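Local structure of Esterase/lipase (Lactobacillus rhamnosus, 4N5H) at residues T178-L192 with P234-Q248. The protein probably hydrolyses carboxylic ester bonds as a serine esterase of the alpha/beta-hydrolase fold, and may also transfer acyl groups. The protein carries 1 engineered substitution. Residues are numbered along the deposited sequence; the frame is centred on the assembly and turned at random.
Sequences TLVALVCPVAEPSKL and PFMLIGGQNDSFYLQ
L182 sits in the middle of the parallel pairing between strands 179-183 and 235-240: its N donates to M236 O (2.8 Å) and its O accepts from I238 N. V180 makes the same two-way link with P234 O and M236 N, and C184 N closes the run on I238 O in a nearly straight bond (178°). The packing is tight here. V180 CB makes a CH-pi contact over one face of the F235 ring, 4.1 Å from its centroid, while L182 CD1 comes to the ring's edge; P185 CD presses on L237 CD1 at 3.5 Å.

Beyond the strand ends the two segments are joined more sparsely, partly through ordered waters, and the partly exposed K191 and F245 mark the outer side. The Q248 amide reaches across to E188, taking a bond from E188 N on OE1 (2.9 Å) and giving one from NE2 to E188 O (3.0 Å), the latter from above the carbonyl plane, opposite the face used by K191 N. A bend at chi2 (-82°) in Q248 brings its amide alongside the E188 backbone. Waters bridge Q248 OE1 to A187 N and Q248 NE2 to K191 O. With Q248 replaced by an alanine, E188 N would probably lose its acceptor and E188 O one of its two donors, leaving the chain at E188 freer to shift. Nearby, V186 CG2 makes a CH-pi contact over one face of the F245 ring, toward its rim, and L192 CD2 meets the ring's edge.

C184 CB packs at 3.3 Å from OD2 of D243, probably the acid of a Ser-His-Asp triad; D243 OD1 hydrogen-bonds H278 ND1 and also accepts from F245 N, an Asx turn. Strands 140-145 and 263-268 flank the pair; helices 147-158 and 246-258 pack on the V180 and L182 face, helix 288-311 on the A181 and I238 face.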
loop_
_atom_site.group_PDB
_atom_site.type_symbol
_atom_site.label_atom_id
_atom_site.label_comp_id
_atom_site.label_asym_id
_atom_site.label_seq_id
_atom_site.Cartn_x
_atom_site.Cartn_y
_atom_site.Cartn_z
ATOM N N THR A 178 7.650 -2.880 37.608
ATOM C CA THR A 178 8.237 -1.679 38.152
ATOM C C THR A 178 7.211 -0.534 38.309
ATOM O O THR A 178 7.216 0.216 39.298
ATOM C CB THR A 178 9.416 -1.239 37.250
ATOM O OG1 THR A 178 10.296 -2.335 37.109
ATOM C CG2 THR A 178 10.168 -0.052 37.829
ATOM N N LEU A 179 6.296 -0.442 37.353
ATOM C CA LEU A 179 5.289 0.570 37.313
ATOM C C LEU A 179 4.111 -0.024 36.527
ATOM O O LEU A 179 4.365 -0.751 35.561
ATOM C CB LEU A 179 5.810 1.779 36.540
ATOM C CG LEU A 179 4.827 2.940 36.306
ATOM C CD1 LEU A 179 4.197 3.562 37.578
ATOM C CD2 LEU A 179 5.542 4.081 35.516
ATOM N N VAL A 180 2.913 0.318 36.897
ATOM C CA VAL A 180 1.716 -0.049 36.177
ATOM C C VAL A 180 1.016 1.250 35.778
ATOM O O VAL A 180 0.505 2.022 36.594
ATOM C CB VAL A 180 0.799 -0.908 36.980
ATOM C CG1 VAL A 180 -0.384 -1.310 36.176
ATOM C CG2 VAL A 180 1.477 -2.158 37.481
ATOM N N ALA A 181 0.986 1.486 34.452
ATOM C CA ALA A 181 0.411 2.714 33.886
ATOM C C ALA A 181 -0.926 2.423 33.191
ATOM O O ALA A 181 -0.993 1.585 32.284
ATOM C CB ALA A 181 1.315 3.366 32.915
ATOM N N LEU A 182 -1.960 3.059 33.691
ATOM C CA LEU A 182 -3.324 2.819 33.186
ATOM C C LEU A 182 -3.764 4.022 32.409
ATOM O O LEU A 182 -3.783 5.132 32.940
ATOM C CB LEU A 182 -4.265 2.535 34.322
ATOM C CG LEU A 182 -3.838 1.444 35.311
ATOM C CD1 LEU A 182 -4.824 1.355 36.465
ATOM C CD2 LEU A 182 -3.596 0.114 34.674
ATOM N N VAL A 183 -4.179 3.830 31.180
ATOM C CA VAL A 183 -4.616 4.931 30.341
ATOM C C VAL A 183 -6.154 4.832 30.188
ATOM O O VAL A 183 -6.641 3.920 29.561
ATOM C CB VAL A 183 -3.952 4.910 28.915
ATOM C CG1 VAL A 183 -4.464 6.011 27.993
ATOM C CG2 VAL A 183 -2.451 5.040 29.047
ATOM N N CYS A 184 -6.873 5.814 30.714
ATOM C CA CYS A 184 -8.323 5.851 30.716
ATOM C C CYS A 184 -8.933 4.485 31.061
ATOM O O CYS A 184 -9.733 3.937 30.325
ATOM C CB CYS A 184 -8.922 6.307 29.364
ATOM S SG CYS A 184 -8.328 7.951 28.868
ATOM N N PRO A 185 -8.512 3.932 32.213
ATOM C CA PRO A 185 -8.949 2.574 32.494
ATOM C C PRO A 185 -10.448 2.508 32.801
ATOM O O PRO A 185 -11.025 3.477 33.302
ATOM C CB PRO A 185 -8.208 2.204 33.767
ATOM C CG PRO A 185 -7.970 3.508 34.403
ATOM C CD PRO A 185 -7.616 4.439 33.252
ATOM N N VAL A 186 -11.034 1.348 32.530
ATOM C CA VAL A 186 -12.366 0.967 33.022
ATOM C C VAL A 186 -12.204 -0.028 34.165
ATOM O O VAL A 186 -12.559 -1.171 34.065
ATOM C CB VAL A 186 -13.242 0.550 31.879
ATOM C CG1 VAL A 186 -14.692 0.393 32.377
ATOM C CG2 VAL A 186 -13.218 1.699 30.875
ATOM N N ALA A 187 -11.562 0.420 35.210
ATOM C CA ALA A 187 -11.146 -0.510 36.241
ATOM C C ALA A 187 -12.253 -0.927 37.210
ATOM O O ALA A 187 -12.065 -1.947 37.942
ATOM C CB ALA A 187 -9.941 0.005 36.979
ATOM N N GLU A 188 -13.382 -0.174 37.195
ATOM C CA GLU A 188 -14.547 -0.497 38.022
ATOM C C GLU A 188 -15.772 -0.754 37.156
ATOM O O GLU A 188 -16.705 0.071 37.113
ATOM C CB GLU A 188 -14.783 0.641 39.031
ATOM C CG GLU A 188 -13.616 0.920 39.937
ATOM C CD GLU A 188 -13.417 -0.174 40.982
ATOM O OE1 GLU A 188 -14.383 -0.486 41.733
ATOM O OE2 GLU A 188 -12.331 -0.702 41.065
ATOM N N PRO A 189 -15.774 -1.876 36.404
ATOM C CA PRO A 189 -16.828 -2.078 35.410
ATOM C C PRO A 189 -18.231 -2.125 36.067
ATOM O O PRO A 189 -19.233 -1.750 35.394
ATOM C CB PRO A 189 -16.517 -3.409 34.799
ATOM C CG PRO A 189 -15.395 -3.943 35.422
ATOM C CD PRO A 189 -14.724 -2.891 36.223
ATOM N N SER A 190 -18.292 -2.436 37.364
ATOM C CA SER A 190 -19.661 -2.524 38.027
ATOM C C SER A 190 -20.305 -1.155 38.136
ATOM O O SER A 190 -21.566 -1.087 38.244
ATOM C CB SER A 190 -19.579 -3.220 39.419
ATOM O OG SER A 190 -19.185 -4.510 39.204
ATOM N N LYS A 191 -19.516 -0.094 38.058
ATOM C CA LYS A 191 -20.021 1.289 38.013
ATOM C C LYS A 191 -20.361 1.764 36.623
ATOM O O LYS A 191 -20.681 2.966 36.437
ATOM C CB LYS A 191 -18.957 2.224 38.576
ATOM C CG LYS A 191 -18.651 1.969 40.012
ATOM C CD LYS A 191 -17.710 3.058 40.498
ATOM C CE LYS A 191 -17.270 2.819 41.933
ATOM N NZ LYS A 191 -18.490 2.675 42.790
ATOM N N LEU A 192 -20.248 0.909 35.596
ATOM C CA LEU A 192 -20.513 1.372 34.227
ATOM C C LEU A 192 -21.935 2.031 34.098
ATOM O O LEU A 192 -22.100 3.022 33.342
ATOM C CB LEU A 192 -20.315 0.271 33.193
ATOM C CG LEU A 192 -18.828 0.126 32.807
ATOM C CD1 LEU A 192 -18.723 -1.097 31.965
ATOM C CD2 LEU A 192 -18.448 1.332 31.980
ATOM N N PRO A 234 3.950 0.685 42.233
ATOM C CA PRO A 234 3.371 1.995 41.972
ATOM C C PRO A 234 2.583 2.013 40.631
ATOM O O PRO A 234 2.876 1.200 39.754
ATOM C CB PRO A 234 4.549 2.924 41.852
ATOM C CG PRO A 234 5.723 2.061 42.016
ATOM C CD PRO A 234 5.374 0.643 42.002
ATOM N N PHE A 235 1.541 2.834 40.632
ATOM C CA PHE A 235 0.638 3.041 39.504
ATOM C C PHE A 235 0.816 4.428 38.954
ATOM O O PHE A 235 1.271 5.389 39.635
ATOM C CB PHE A 235 -0.795 2.861 39.852
ATOM C CG PHE A 235 -1.197 1.390 40.010
ATOM C CD1 PHE A 235 -0.773 0.632 41.087
ATOM C CD2 PHE A 235 -2.002 0.748 39.057
ATOM C CE1 PHE A 235 -1.141 -0.714 41.208
ATOM C CE2 PHE A 235 -2.375 -0.548 39.231
ATOM C CZ PHE A 235 -1.928 -1.310 40.257
ATOM N N MET A 236 0.461 4.577 37.663
ATOM C CA MET A 236 0.361 5.929 37.055
ATOM C C MET A 236 -0.951 6.001 36.299
ATOM O O MET A 236 -1.243 5.090 35.446
ATOM C CB MET A 236 1.518 6.191 36.129
ATOM C CG MET A 236 1.492 7.553 35.478
ATOM S SD MET A 236 2.876 7.801 34.377
ATOM C CE MET A 236 2.529 9.484 33.809
ATOM N N LEU A 237 -1.772 6.979 36.601
ATOM C CA LEU A 237 -3.082 7.079 36.025
ATOM C C LEU A 237 -3.070 8.241 35.041
ATOM O O LEU A 237 -2.780 9.370 35.425
ATOM C CB LEU A 237 -4.166 7.308 37.071
ATOM C CG LEU A 237 -5.558 7.562 36.585
ATOM C CD1 LEU A 237 -6.042 6.343 35.772
ATOM C CD2 LEU A 237 -6.488 7.830 37.792
ATOM N N ILE A 238 -3.368 7.903 33.791
ATOM C CA ILE A 238 -3.361 8.802 32.629
ATOM C C ILE A 238 -4.729 8.933 32.065
ATOM O O ILE A 238 -5.435 7.947 31.860
ATOM C CB ILE A 238 -2.388 8.252 31.583
ATOM C CG1 ILE A 238 -0.972 8.226 32.124
ATOM C CG2 ILE A 238 -2.475 9.002 30.267
ATOM C CD1 ILE A 238 -0.001 7.353 31.331
ATOM N N GLY A 239 -5.116 10.173 31.717
ATOM C CA GLY A 239 -6.430 10.399 31.125
ATOM C C GLY A 239 -6.752 11.866 31.173
ATOM O O GLY A 239 -5.848 12.718 30.958
ATOM N N GLY A 240 -8.020 12.184 31.406
ATOM C CA GLY A 240 -8.375 13.585 31.487
ATOM C C GLY A 240 -9.836 13.825 31.505
ATOM O O GLY A 240 -10.659 12.933 31.271
ATOM N N GLN A 241 -10.213 15.106 31.748
ATOM C CA GLN A 241 -11.600 15.448 31.864
ATOM C C GLN A 241 -12.381 15.354 30.575
ATOM O O GLN A 241 -13.604 15.268 30.645
ATOM C CB GLN A 241 -11.696 16.901 32.392
ATOM C CG GLN A 241 -11.046 17.019 33.723
ATOM C CD GLN A 241 -11.304 18.372 34.347
ATOM O OE1 GLN A 241 -11.091 19.404 33.726
ATOM N NE2 GLN A 241 -11.698 18.354 35.618
ATOM N N ASN A 242 -11.757 15.244 29.387
ATOM C CA ASN A 242 -12.444 14.964 28.168
ATOM C C ASN A 242 -12.452 13.480 27.765
ATOM O O ASN A 242 -12.911 13.122 26.692
ATOM C CB ASN A 242 -11.930 15.865 27.012
ATOM C CG ASN A 242 -12.706 17.169 26.953
ATOM O OD1 ASN A 242 -13.920 17.135 26.821
ATOM N ND2 ASN A 242 -12.042 18.282 27.140
ATOM N N ASP A 243 -11.939 12.593 28.621
ATOM C CA ASP A 243 -12.165 11.157 28.473
ATOM C C ASP A 243 -13.643 10.820 28.697
ATOM O O ASP A 243 -14.178 11.192 29.713
ATOM C CB ASP A 243 -11.246 10.459 29.511
ATOM C CG ASP A 243 -11.472 8.956 29.587
ATOM O OD1 ASP A 243 -11.926 8.380 28.572
ATOM O OD2 ASP A 243 -11.155 8.390 30.629
ATOM N N SER A 244 -14.301 10.193 27.766
ATOM C CA SER A 244 -15.659 9.774 27.960
ATOM C C SER A 244 -15.778 8.861 29.193
ATOM O O SER A 244 -16.823 8.861 29.814
ATOM C CB SER A 244 -16.128 8.979 26.775
ATOM O OG SER A 244 -15.240 7.935 26.409
ATOM N N PHE A 245 -14.701 8.184 29.600
ATOM C CA PHE A 245 -14.652 7.382 30.860
ATOM C C PHE A 245 -14.018 8.064 32.015
ATOM O O PHE A 245 -13.544 7.429 32.964
ATOM C CB PHE A 245 -13.939 6.052 30.580
ATOM C CG PHE A 245 -14.744 5.114 29.726
ATOM C CD1 PHE A 245 -14.589 5.097 28.362
ATOM C CD2 PHE A 245 -15.718 4.322 30.309
ATOM C CE1 PHE A 245 -15.237 4.200 27.522
ATOM C CE2 PHE A 245 -16.449 3.462 29.468
ATOM C CZ PHE A 245 -16.143 3.361 28.102
ATOM N N TYR A 246 -14.040 9.387 32.089
ATOM C CA TYR A 246 -13.372 10.093 33.168
ATOM C C TYR A 246 -13.961 9.662 34.528
ATOM O O TYR A 246 -13.234 9.623 35.518
ATOM C CB TYR A 246 -13.536 11.622 32.991
ATOM C CG TYR A 246 -12.865 12.471 34.020
ATOM C CD1 TYR A 246 -11.480 12.358 34.371
ATOM C CD2 TYR A 246 -13.627 13.419 34.742
ATOM C CE1 TYR A 246 -10.880 13.168 35.288
ATOM C CE2 TYR A 246 -13.001 14.224 35.673
ATOM C CZ TYR A 246 -11.650 14.121 35.939
ATOM O OH TYR A 246 -11.058 14.895 36.870
ATOM N N LEU A 247 -15.260 9.374 34.592
ATOM C CA LEU A 247 -15.797 8.972 35.876
ATOM C C LEU A 247 -15.114 7.733 36.437
ATOM O O LEU A 247 -14.957 7.560 37.644
ATOM C CB LEU A 247 -17.300 8.679 35.807
ATOM C CG LEU A 247 -18.267 9.869 35.721
ATOM C CD1 LEU A 247 -19.629 9.300 36.162
ATOM C CD2 LEU A 247 -17.840 11.105 36.553
ATOM N N GLN A 248 -14.726 6.816 35.552
ATOM C CA GLN A 248 -13.914 5.667 35.994
ATOM C C GLN A 248 -12.572 6.027 36.618
ATOM O O GLN A 248 -12.105 5.388 37.528
ATOM C CB GLN A 248 -13.692 4.731 34.821
ATOM C CG GLN A 248 -14.932 4.002 34.378
ATOM C CD GLN A 248 -15.222 2.766 35.226
ATOM O OE1 GLN A 248 -14.311 2.059 35.664
ATOM N NE2 GLN A 248 -16.484 2.545 35.518
HETATM O O HOH W 1 -10.764 6.249 32.885
HETATM O O HOH W 2 -11.518 2.813 36.630
HETATM O O HOH W 3 -18.489 4.430 34.633
#